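Local coordinates for protein deferrochelatase (Vibrio cholerae, PDB 5DE0) that binds heme b and probably acts as a dye-decolorizing (DyP-type) peroxidase, at residues B[222-236]-B[248-262]. Sequence-based numbering, arbitrary orientation.
Sequences IKEEGKGLKIVRHSL and LFIAYCHTLHNFKTM. With HEM (protoporphyrin IX containing Fe), chain F.
I231 sets CG1 between its backbone N and carbonyl carbon (chi1 63°), and with chi2 extended (180°) CD1 reaches the CB of A251 and the SD of M262. Its CG2 packs on F259, 3.6 Å from CE1, and on the CE of M262. M262 meets I231 tip to tip. The F249 ring lies with one face over the heme pyrrole that holds NB, tilted about 22° from it. R233 passes obliquely by this ring, its CD 3.7 Å from F249 CE1, and bends at chi3. Its guanidinium then lies over the same heme face. NH1 and NH2 each donate to heme propionate oxygen O1D at 3.0 Å. NH1 also salt-bridges D147 of the GXXDG motif, consistent with the distal Arg-Asp pair of DyP peroxidases. I231 and M262 reach the heme rim.

The backbones pair as an antiparallel hairpin, with V232 and Y252 hydrogen-bonded. The pairing breaks after H234. Its N still donates to I250 O, but I250 N turns to S235 OG (3.1 Å), while H234 O bonds Y21 OH. Beyond the open end of the hairpin, N258 ND2 donates to K230 O at 3.0 Å, from above the carbonyl plane. L229 CD1 packs on T261 CG2, 3.6 Å away.

Strand 232-239 edges the four-stranded sheet of the C-terminal ferredoxin-like domain, and 247-253 pairs onward with 172-181. V232 packs against helix 155-161, while I250 and L248 touch Y21 of strand 18-26 in the N-terminal sheet.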
ATOM      1  N   ILE B 222     -20.609  -9.090  24.422  1.00 35.91           N
ATOM      2  CA  ILE B 222     -20.642  -9.728  25.729  1.00 38.31           C
ATOM      3  C   ILE B 222     -20.931  -8.729  26.846  1.00 40.07           C
ATOM      4  O   ILE B 222     -20.266  -7.692  26.951  1.00 39.62           O
ATOM      5  CB  ILE B 222     -19.305 -10.442  26.034  1.00 36.66           C
ATOM      6  CG1 ILE B 222     -18.963 -11.425  24.913  1.00 34.71           C
ATOM      7  CG2 ILE B 222     -19.376 -11.159  27.375  1.00 38.96           C
ATOM      8  CD1 ILE B 222     -17.593 -12.045  25.054  1.00 37.11           C
ATOM      9  N   LYS B 223     -21.937  -9.035  27.664  1.00 43.11           N
ATOM     10  CA  LYS B 223     -22.199  -8.264  28.873  1.00 47.42           C
ATOM     11  C   LYS B 223     -22.238  -9.212  30.067  1.00 50.55           C
ATOM     12  O   LYS B 223     -22.932 -10.228  30.046  1.00 57.35           O
ATOM     13  CB  LYS B 223     -23.503  -7.462  28.751  1.00 49.50           C
ATOM     14  CG  LYS B 223     -24.750  -8.289  28.440  1.00 52.36           C
ATOM     15  CD  LYS B 223     -26.001  -7.417  28.472  1.00 57.75           C
ATOM     16  CE  LYS B 223     -27.270  -8.251  28.374  1.00 62.69           C
ATOM     17  NZ  LYS B 223     -28.497  -7.409  28.475  1.00 67.36           N
ATOM     18  N   GLU B 224     -21.483  -8.869  31.107  1.00 51.02           N
ATOM     19  CA  GLU B 224     -21.298  -9.752  32.254  1.00 52.99           C
ATOM     20  C   GLU B 224     -21.456  -9.009  33.577  1.00 54.69           C
ATOM     21  O   GLU B 224     -21.535  -9.624  34.639  1.00 55.52           O
ATOM     22  CB  GLU B 224     -19.916 -10.403  32.194  1.00 51.90           C
ATOM     23  CG  GLU B 224     -18.805  -9.386  31.978  1.00 49.71           C
ATOM     24  CD  GLU B 224     -17.426  -9.927  32.295  1.00 47.17           C
ATOM     25  OE1 GLU B 224     -16.620  -9.172  32.881  1.00 46.32           O
ATOM     26  OE2 GLU B 224     -17.141 -11.093  31.950  1.00 45.04           O
ATOM     27  N   GLU B 225     -21.497  -7.684  33.500  1.00 54.75           N
ATOM     28  CA  GLU B 225     -21.511  -6.832  34.690  1.00 56.12           C
ATOM     29  C   GLU B 225     -22.821  -6.709  35.501  1.00 55.86           C
ATOM     30  O   GLU B 225     -22.741  -6.671  36.731  1.00 56.28           O
ATOM     31  CB  GLU B 225     -21.029  -5.421  34.299  1.00 57.95           C
ATOM     32  CG  GLU B 225     -19.799  -5.420  33.407  1.00 56.60           C
ATOM     33  CD  GLU B 225     -18.700  -4.497  33.901  1.00 62.44           C
ATOM     34  OE1 GLU B 225     -19.006  -3.502  34.594  1.00 62.07           O
ATOM     35  OE2 GLU B 225     -17.522  -4.777  33.599  1.00 59.25           O
ATOM     36  N   GLY B 226     -24.012  -6.656  34.889  1.00 54.99           N
ATOM     37  CA  GLY B 226     -24.273  -6.805  33.465  1.00 55.25           C
ATOM     38  C   GLY B 226     -24.261  -5.514  32.668  1.00 58.93           C
ATOM     39  O   GLY B 226     -25.214  -4.729  32.697  1.00 54.79           O
ATOM     40  N   LYS B 227     -23.163  -5.301  31.951  1.00 56.53           N
ATOM     41  CA  LYS B 227     -22.976  -4.124  31.119  1.00 51.87           C
ATOM     42  C   LYS B 227     -21.956  -4.486  30.054  1.00 49.14           C
ATOM     43  O   LYS B 227     -20.946  -5.134  30.342  1.00 48.31           O
ATOM     44  CB  LYS B 227     -22.516  -2.917  31.944  1.00 53.62           C
ATOM     45  CG  LYS B 227     -23.181  -1.608  31.537  1.00 55.31           C
ATOM     46  CD  LYS B 227     -22.566  -1.037  30.275  1.00 59.18           C
ATOM     47  CE  LYS B 227     -23.640  -0.572  29.304  1.00 54.64           C
ATOM     48  NZ  LYS B 227     -24.346  -1.721  28.663  1.00 51.44           N
ATOM     49  N   GLY B 228     -22.235  -4.080  28.822  1.00 46.88           N
ATOM     50  CA  GLY B 228     -21.442  -4.489  27.676  1.00 42.41           C
ATOM     51  C   GLY B 228     -19.948  -4.235  27.761  1.00 38.59           C
ATOM     52  O   GLY B 228     -19.524  -3.145  28.155  1.00 38.39           O
ATOM     53  N   LEU B 229     -19.150  -5.243  27.405  1.00 36.40           N
ATOM     54  CA  LEU B 229     -17.705  -5.070  27.308  1.00 34.10           C
ATOM     55  C   LEU B 229     -17.391  -4.335  26.022  1.00 31.77           C
ATOM     56  O   LEU B 229     -17.573  -4.871  24.930  1.00 30.98           O
ATOM     57  CB  LEU B 229     -16.975  -6.411  27.344  1.00 33.12           C
ATOM     58  CG  LEU B 229     -17.364  -7.389  28.454  1.00 36.00           C
ATOM     59  CD1 LEU B 229     -16.591  -8.721  28.329  1.00 35.10           C
ATOM     60  CD2 LEU B 229     -17.119  -6.767  29.818  1.00 37.59           C
ATOM     61  N   LYS B 230     -16.946  -3.092  26.157  1.00 29.77           N
ATOM     62  CA  LYS B 230     -16.729  -2.251  24.992  1.00 29.25           C
ATOM     63  C   LYS B 230     -15.254  -1.958  24.741  1.00 26.80           C
ATOM     64  O   LYS B 230     -14.460  -1.844  25.673  1.00 25.94           O
ATOM     65  CB  LYS B 230     -17.515  -0.947  25.137  1.00 30.39           C
ATOM     66  CG  LYS B 230     -19.004  -1.136  24.904  1.00 32.95           C
ATOM     67  CD  LYS B 230     -19.803   0.107  25.230  1.00 37.94           C
ATOM     68  CE  LYS B 230     -21.236  -0.042  24.753  1.00 40.79           C
ATOM     69  NZ  LYS B 230     -21.838  -1.328  25.205  1.00 41.19           N
ATOM     70  N   ILE B 231     -14.898  -1.862  23.462  1.00 25.49           N
ATOM     71  CA  ILE B 231     -13.543  -1.522  23.045  1.00 23.96           C
ATOM     72  C   ILE B 231     -13.591  -0.455  21.959  1.00 24.41           C
ATOM     73  O   ILE B 231     -14.618  -0.267  21.308  1.00 23.29           O
ATOM     74  CB  ILE B 231     -12.775  -2.751  22.514  1.00 22.75           C
ATOM     75  CG1 ILE B 231     -13.453  -3.302  21.258  1.00 22.36           C
ATOM     76  CG2 ILE B 231     -12.667  -3.825  23.588  1.00 23.80           C
ATOM     77  CD1 ILE B 231     -12.755  -4.511  20.674  1.00 22.33           C
ATOM     78  N   VAL B 232     -12.479   0.248  21.776  1.00 22.68           N
ATOM     79  CA  VAL B 232     -12.365   1.233  20.711  1.00 21.98           C
ATOM     80  C   VAL B 232     -11.479   0.684  19.599  1.00 21.23           C
ATOM     81  O   VAL B 232     -10.265   0.567  19.762  1.00 20.37           O
ATOM     82  CB  VAL B 232     -11.790   2.567  21.223  1.00 22.89           C
ATOM     83  CG1 VAL B 232     -11.591   3.540  20.069  1.00 23.10           C
ATOM     84  CG2 VAL B 232     -12.707   3.167  22.280  1.00 25.16           C
ATOM     85  N   ARG B 233     -12.094   0.343  18.470  1.00 21.63           N
ATOM     86  CA  ARG B 233     -11.373  -0.263  17.358  1.00 20.62           C
ATOM     87  C   ARG B 233     -10.841   0.776  16.377  1.00 20.27           C
ATOM     88  O   ARG B 233     -11.519   1.753  16.063  1.00 20.93           O
ATOM     89  CB  ARG B 233     -12.275  -1.256  16.620  1.00 21.16           C
ATOM     90  CG  ARG B 233     -12.647  -2.487  17.432  1.00 21.66           C
ATOM     91  CD  ARG B 233     -13.788  -3.251  16.776  1.00 23.24           C
ATOM     92  NE  ARG B 233     -15.061  -2.551  16.913  1.00 23.15           N
ATOM     93  CZ  ARG B 233     -16.087  -2.693  16.080  1.00 23.54           C
ATOM     94  NH1 ARG B 233     -15.987  -3.506  15.036  1.00 23.38           N
ATOM     95  NH2 ARG B 233     -17.208  -2.015  16.284  1.00 23.72           N
ATOM     96  N   HIS B 234      -9.623   0.554  15.895  1.00 20.75           N
ATOM     97  CA  HIS B 234      -9.015   1.424  14.893  1.00 19.45           C
ATOM     98  C   HIS B 234      -8.624   0.616  13.663  1.00 19.99           C
ATOM     99  O   HIS B 234      -7.744   1.015  12.897  1.00 19.52           O
ATOM    100  CB  HIS B 234      -7.790   2.143  15.463  1.00 19.53           C
ATOM    101  CG  HIS B 234      -8.106   3.453  16.114  1.00 20.91           C
ATOM    102  ND1 HIS B 234      -8.313   4.608  15.392  1.00 19.13           N
ATOM    103  CD2 HIS B 234      -8.250   3.792  17.416  1.00 19.58           C
ATOM    104  CE1 HIS B 234      -8.572   5.603  16.222  1.00 20.51           C
ATOM    105  NE2 HIS B 234      -8.541   5.135  17.456  1.00 20.56           N
ATOM    106  N   SER B 235      -9.282  -0.524  13.485  1.00 19.05           N
ATOM    107  CA  SER B 235      -8.962  -1.444  12.401  1.00 19.10           C
ATOM    108  C   SER B 235      -9.198  -0.821  11.037  1.00 19.61           C
ATOM    109  O   SER B 235      -9.950   0.144  10.899  1.00 19.06           O
ATOM    110  CB  SER B 235      -9.784  -2.725  12.526  1.00 19.13           C
ATOM    111  OG  SER B 235      -9.772  -3.213  13.854  1.00 19.41           O
ATOM    112  N   LEU B 236      -8.552  -1.392  10.026  1.00 20.42           N
ATOM    113  CA  LEU B 236      -8.664  -0.905   8.661  1.00 20.10           C
ATOM    114  C   LEU B 236      -8.231  -1.999   7.691  1.00 20.64           C
ATOM    115  O   LEU B 236      -7.270  -2.719   7.958  1.00 20.11           O
ATOM    116  CB  LEU B 236      -7.813   0.351   8.471  1.00 22.40           C
ATOM    117  CG  LEU B 236      -8.420   1.518   7.694  1.00 21.74           C
ATOM    118  CD1 LEU B 236      -9.800   1.866   8.222  1.00 20.67           C
ATOM    119  CD2 LEU B 236      -7.501   2.729   7.768  1.00 20.65           C
ATOM    120  N   LEU B 248      -6.483  -5.468   9.245  1.00 20.05           N
ATOM    121  CA  LEU B 248      -5.555  -5.273  10.344  1.00 19.10           C
ATOM    122  C   LEU B 248      -6.376  -4.863  11.547  1.00 20.45           C
ATOM    123  O   LEU B 248      -6.702  -3.688  11.711  1.00 18.53           O
ATOM    124  CB  LEU B 248      -4.499  -4.214  10.015  1.00 19.48           C
ATOM    125  CG  LEU B 248      -3.249  -4.148  10.904  1.00 18.84           C
ATOM    126  CD1 LEU B 248      -3.523  -3.602  12.304  1.00 18.95           C
ATOM    127  CD2 LEU B 248      -2.593  -5.511  10.996  1.00 19.69           C
ATOM    128  N   PHE B 249      -6.715  -5.830  12.389  1.00 19.29           N
ATOM    129  CA  PHE B 249      -7.509  -5.526  13.562  1.00 18.56           C
ATOM    130  C   PHE B 249      -6.637  -4.923  14.658  1.00 18.07           C
ATOM    131  O   PHE B 249      -5.571  -5.445  14.979  1.00 18.10           O
ATOM    132  CB  PHE B 249      -8.226  -6.772  14.085  1.00 19.78           C
ATOM    133  CG  PHE B 249      -9.093  -6.501  15.276  1.00 18.80           C
ATOM    134  CD1 PHE B 249     -10.407  -6.096  15.110  1.00 20.15           C
ATOM    135  CD2 PHE B 249      -8.590  -6.627  16.563  1.00 21.49           C
ATOM    136  CE1 PHE B 249     -11.206  -5.831  16.200  1.00 22.11           C
ATOM    137  CE2 PHE B 249      -9.387  -6.363  17.659  1.00 20.67           C
ATOM    138  CZ  PHE B 249     -10.696  -5.965  17.476  1.00 21.68           C
ATOM    139  N   ILE B 250      -7.103  -3.815  15.221  1.00 20.52           N
ATOM    140  CA  ILE B 250      -6.447  -3.187  16.358  1.00 17.69           C
ATOM    141  C   ILE B 250      -7.505  -2.523  17.229  1.00 19.45           C
ATOM    142  O   ILE B 250      -8.461  -1.936  16.720  1.00 18.93           O
ATOM    143  CB  ILE B 250      -5.381  -2.156  15.913  1.00 17.76           C
ATOM    144  CG1 ILE B 250      -4.740  -1.474  17.125  1.00 17.76           C
ATOM    145  CG2 ILE B 250      -5.983  -1.125  14.972  1.00 18.05           C
ATOM    146  CD1 ILE B 250      -3.643  -0.484  16.766  1.00 17.92           C
ATOM    147  N   ALA B 251      -7.349  -2.639  18.542  1.00 17.43           N
ATOM    148  CA  ALA B 251      -8.327  -2.084  19.468  1.00 20.16           C
ATOM    149  C   ALA B 251      -7.661  -1.523  20.718  1.00 20.07           C
ATOM    150  O   ALA B 251      -6.627  -2.021  21.163  1.00 20.07           O
ATOM    151  CB  ALA B 251      -9.356  -3.142  19.849  1.00 19.68           C
ATOM    152  N   TYR B 252      -8.265  -0.480  21.275  1.00 20.19           N
ATOM    153  CA  TYR B 252      -7.800   0.108  22.523  1.00 20.65           C
ATOM    154  C   TYR B 252      -8.873  -0.063  23.591  1.00 21.54           C
ATOM    155  O   TYR B 252     -10.065  -0.015  23.289  1.00 22.31           O
ATOM    156  CB  TYR B 252      -7.465   1.590  22.336  1.00 20.62           C
ATOM    157  CG  TYR B 252      -6.267   1.857  21.449  1.00 19.92           C
ATOM    158  CD1 TYR B 252      -6.377   1.816  20.065  1.00 19.47           C
ATOM    159  CD2 TYR B 252      -5.028   2.163  21.998  1.00 20.00           C
ATOM    160  CE1 TYR B 252      -5.284   2.062  19.253  1.00 18.56           C
ATOM    161  CE2 TYR B 252      -3.932   2.412  21.193  1.00 20.72           C
ATOM    162  CZ  TYR B 252      -4.066   2.360  19.823  1.00 19.24           C
ATOM    163  OH  TYR B 252      -2.973   2.609  19.024  1.00 19.00           O
ATOM    164  N   CYS B 253      -8.456  -0.277  24.835  1.00 22.03           N
ATOM    165  CA  CYS B 253      -9.408  -0.429  25.930  1.00 23.10           C
ATOM    166  C   CYS B 253      -8.783  -0.102  27.282  1.00 24.56           C
ATOM    167  O   CYS B 253      -7.585  -0.298  27.489  1.00 23.93           O
ATOM    168  CB  CYS B 253      -9.977  -1.847  25.953  1.00 23.02           C
ATOM    169  SG  CYS B 253     -11.334  -2.065  27.117  1.00 25.26           S
ATOM    170  N   HIS B 254      -9.607   0.392  28.202  1.00 24.78           N
ATOM    171  CA  HIS B 254      -9.144   0.777  29.532  1.00 25.54           C
ATOM    172  C   HIS B 254      -8.732  -0.440  30.352  1.00 25.10           C
ATOM    173  O   HIS B 254      -8.031  -0.319  31.355  1.00 25.63           O
ATOM    174  CB  HIS B 254     -10.229   1.564  30.271  1.00 26.61           C
ATOM    175  CG  HIS B 254     -11.405   0.733  30.682  1.00 26.05           C
ATOM    176  ND1 HIS B 254     -12.488   0.515  29.857  1.00 26.24           N
ATOM    177  CD2 HIS B 254     -11.671   0.067  31.831  1.00 25.93           C
ATOM    178  CE1 HIS B 254     -13.367  -0.249  30.478  1.00 26.27           C
ATOM    179  NE2 HIS B 254     -12.896  -0.534  31.680  1.00 25.93           N
ATOM    180  N   THR B 255      -9.179  -1.614  29.917  1.00 24.87           N
ATOM    181  CA  THR B 255      -8.817  -2.864  30.569  1.00 25.66           C
ATOM    182  C   THR B 255      -8.579  -3.953  29.530  1.00 25.26           C
ATOM    183  O   THR B 255      -9.327  -4.081  28.563  1.00 25.43           O
ATOM    184  CB  THR B 255      -9.903  -3.324  31.568  1.00 25.73           C
ATOM    185  OG1 THR B 255      -9.594  -4.641  32.040  1.00 26.25           O
ATOM    186  CG2 THR B 255     -11.277  -3.338  30.912  1.00 25.83           C
ATOM    187  N   LEU B 256      -7.522  -4.731  29.733  1.00 25.46           N
ATOM    188  CA  LEU B 256      -7.166  -5.800  28.807  1.00 24.97           C
ATOM    189  C   LEU B 256      -8.147  -6.963  28.922  1.00 25.06           C
ATOM    190  O   LEU B 256      -8.202  -7.836  28.055  1.00 25.29           O
ATOM    191  CB  LEU B 256      -5.733  -6.270  29.073  1.00 24.28           C
ATOM    192  CG  LEU B 256      -5.090  -7.262  28.100  1.00 23.88           C
ATOM    193  CD1 LEU B 256      -3.663  -6.837  27.789  1.00 24.07           C
ATOM    194  CD2 LEU B 256      -5.115  -8.674  28.671  1.00 23.69           C
ATOM    195  N   HIS B 257      -8.926  -6.956  29.999  1.00 25.39           N
ATOM    196  CA  HIS B 257      -9.892  -8.012  30.277  1.00 26.62           C
ATOM    197  C   HIS B 257     -10.900  -8.197  29.144  1.00 26.40           C
ATOM    198  O   HIS B 257     -11.291  -9.321  28.832  1.00 27.44           O
ATOM    199  CB  HIS B 257     -10.628  -7.712  31.586  1.00 27.51           C
ATOM    200  CG  HIS B 257     -11.616  -8.762  31.981  1.00 28.99           C
ATOM    201  ND1 HIS B 257     -11.241 -10.036  32.356  1.00 30.19           N
ATOM    202  CD2 HIS B 257     -12.967  -8.730  32.062  1.00 30.99           C
ATOM    203  CE1 HIS B 257     -12.317 -10.741  32.650  1.00 31.63           C
ATOM    204  NE2 HIS B 257     -13.379  -9.973  32.479  1.00 33.63           N
ATOM    205  N   ASN B 258     -11.312  -7.090  28.532  1.00 25.83           N
ATOM    206  CA  ASN B 258     -12.269  -7.129  27.432  1.00 26.72           C
ATOM    207  C   ASN B 258     -11.725  -7.861  26.213  1.00 25.74           C
ATOM    208  O   ASN B 258     -12.441  -8.631  25.578  1.00 25.21           O
ATOM    209  CB  ASN B 258     -12.688  -5.711  27.045  1.00 26.25           C
ATOM    210  CG  ASN B 258     -13.533  -5.046  28.111  1.00 27.74           C
ATOM    211  OD1 ASN B 258     -13.701  -5.580  29.209  1.00 29.81           O
ATOM    212  ND2 ASN B 258     -14.066  -3.872  27.799  1.00 27.34           N
ATOM    213  N   PHE B 259     -10.456  -7.616  25.892  1.00 24.85           N
ATOM    214  CA  PHE B 259      -9.791  -8.307  24.789  1.00 24.55           C
ATOM    215  C   PHE B 259      -9.805  -9.814  25.018  1.00 25.65           C
ATOM    216  O   PHE B 259     -10.202 -10.590  24.146  1.00 25.01           O
ATOM    217  CB  PHE B 259      -8.343  -7.829  24.632  1.00 22.87           C
ATOM    218  CG  PHE B 259      -8.208  -6.372  24.297  1.00 22.08           C
ATOM    219  CD1 PHE B 259      -9.239  -5.684  23.679  1.00 21.60           C
ATOM    220  CD2 PHE B 259      -7.040  -5.690  24.598  1.00 21.34           C
ATOM    221  CE1 PHE B 259      -9.108  -4.343  23.371  1.00 21.33           C
ATOM    222  CE2 PHE B 259      -6.902  -4.351  24.292  1.00 20.65           C
ATOM    223  CZ  PHE B 259      -7.936  -3.677  23.678  1.00 21.37           C
ATOM    224  N   LYS B 260      -9.366 -10.207  26.210  1.00 26.42           N
ATOM    225  CA  LYS B 260      -9.232 -11.608  26.585  1.00 26.92           C
ATOM    226  C   LYS B 260     -10.572 -12.337  26.556  1.00 27.69           C
ATOM    227  O   LYS B 260     -10.649 -13.492  26.143  1.00 27.81           O
ATOM    228  CB  LYS B 260      -8.596 -11.708  27.973  1.00 28.62           C
ATOM    229  CG  LYS B 260      -8.487 -13.116  28.532  1.00 35.61           C
ATOM    230  CD  LYS B 260      -7.720 -13.111  29.846  1.00 39.83           C
ATOM    231  CE  LYS B 260      -7.828 -14.444  30.569  1.00 38.10           C
ATOM    232  NZ  LYS B 260      -9.227 -14.720  31.003  1.00 37.12           N
ATOM    233  N   THR B 261     -11.629 -11.654  26.984  1.00 26.66           N
ATOM    234  CA  THR B 261     -12.957 -12.255  27.025  1.00 27.94           C
ATOM    235  C   THR B 261     -13.508 -12.484  25.620  1.00 27.55           C
ATOM    236  O   THR B 261     -14.035 -13.558  25.322  1.00 28.35           O
ATOM    237  CB  THR B 261     -13.947 -11.382  27.818  1.00 29.13           C
ATOM    238  OG1 THR B 261     -13.408 -11.112  29.118  1.00 28.93           O
ATOM    239  CG2 THR B 261     -15.282 -12.095  27.967  1.00 29.98           C
ATOM    240  N   MET B 262     -13.377 -11.476  24.763  1.00 26.98           N
ATOM    241  CA  MET B 262     -13.841 -11.574  23.382  1.00 27.13           C
ATOM    242  C   MET B 262     -13.076 -12.641  22.604  1.00 27.35           C
ATOM    243  O   MET B 262     -13.665 -13.408  21.844  1.00 27.20           O
ATOM    244  CB  MET B 262     -13.710 -10.225  22.668  1.00 26.62           C
ATOM    245  CG  MET B 262     -14.571  -9.119  23.245  1.00 26.82           C
ATOM    246  SD  MET B 262     -14.245  -7.534  22.452  1.00 27.34           S
ATOM    247  CE  MET B 262     -15.267  -6.445  23.431  1.00 26.56           C
TER
HETATM  248  CHA HEM F 401     -18.332  -5.695  15.432  1.00 24.51           C
HETATM  249  CHB HEM F 401     -14.598  -6.937  18.268  1.00 23.66           C
HETATM  250  CHC HEM F 401     -12.446  -9.177  14.525  1.00 23.49           C
HETATM  251  CHD HEM F 401     -15.730  -7.192  11.559  1.00 24.63           C
HETATM  252  C1A HEM F 401     -17.512  -5.838  16.529  1.00 24.82           C
HETATM  253  C2A HEM F 401     -17.773  -5.339  17.865  1.00 25.10           C
HETATM  254  C3A HEM F 401     -16.741  -5.680  18.645  1.00 24.49           C
HETATM  255  C4A HEM F 401     -15.791  -6.408  17.832  1.00 23.72           C
HETATM  256  CMA HEM F 401     -16.573  -5.365  20.147  1.00 23.93           C
HETATM  257  CAA HEM F 401     -19.029  -4.554  18.301  1.00 24.63           C
HETATM  258  CBA HEM F 401     -19.953  -5.497  19.070  1.00 26.60           C
HETATM  259  CGA HEM F 401     -21.257  -4.809  19.367  1.00 26.68           C
HETATM  260  O1A HEM F 401     -22.113  -4.729  18.449  1.00 26.84           O
HETATM  261  O2A HEM F 401     -21.438  -4.349  20.522  1.00 27.26           O
HETATM  262  C1B HEM F 401     -13.742  -7.718  17.526  1.00 23.33           C
HETATM  263  C2B HEM F 401     -12.640  -8.490  18.056  1.00 23.47           C
HETATM  264  C3B HEM F 401     -12.034  -9.108  17.043  1.00 23.67           C
HETATM  265  C4B HEM F 401     -12.735  -8.760  15.812  1.00 22.62           C
HETATM  266  CMB HEM F 401     -12.222  -8.577  19.541  1.00 22.57           C
HETATM  267  CAB HEM F 401     -10.806 -10.025  17.236  1.00 21.91           C
HETATM  268  CBB HEM F 401     -10.173 -10.596  16.212  1.00 23.47           C
HETATM  269  C1C HEM F 401     -13.124  -8.811  13.380  1.00 23.69           C
HETATM  270  C2C HEM F 401     -12.776  -9.174  12.017  1.00 24.21           C
HETATM  271  C3C HEM F 401     -13.691  -8.617  11.200  1.00 24.32           C
HETATM  272  C4C HEM F 401     -14.641  -7.897  12.024  1.00 24.78           C
HETATM  273  CMC HEM F 401     -11.553 -10.042  11.641  1.00 22.87           C
HETATM  274  CAC HEM F 401     -13.825  -8.671   9.656  1.00 23.95           C
HETATM  275  CBC HEM F 401     -13.059  -9.410   8.848  1.00 25.54           C
HETATM  276  C1D HEM F 401     -16.787  -6.716  12.306  1.00 24.16           C
HETATM  277  C2D HEM F 401     -18.084  -6.355  11.782  1.00 24.82           C
HETATM  278  C3D HEM F 401     -18.899  -5.884  12.992  1.00 24.26           C
HETATM  279  C4D HEM F 401     -18.012  -6.009  14.127  1.00 24.13           C
HETATM  280  CMD HEM F 401     -18.557  -6.425  10.314  1.00 24.94           C
HETATM  281  CAD HEM F 401     -20.360  -5.390  12.993  1.00 24.58           C
HETATM  282  CBD HEM F 401     -20.421  -3.892  12.715  1.00 24.72           C
HETATM  283  CGD HEM F 401     -19.758  -3.133  13.834  1.00 25.80           C
HETATM  284  O1D HEM F 401     -18.572  -2.746  13.675  1.00 24.26           O
HETATM  285  O2D HEM F 401     -20.413  -2.910  14.885  1.00 25.58           O
HETATM  286  NA  HEM F 401     -16.293  -6.485  16.547  1.00 25.41           N
HETATM  287  NB  HEM F 401     -13.772  -7.907  16.155  1.00 24.74           N
HETATM  288  NC  HEM F 401     -14.267  -8.035  13.343  1.00 25.38           N
HETATM  289  ND  HEM F 401     -16.788  -6.499  13.681  1.00 25.53           N
HETATM  290 FE   HEM F 401     -15.336  -7.301  14.927  1.00 29.49          FE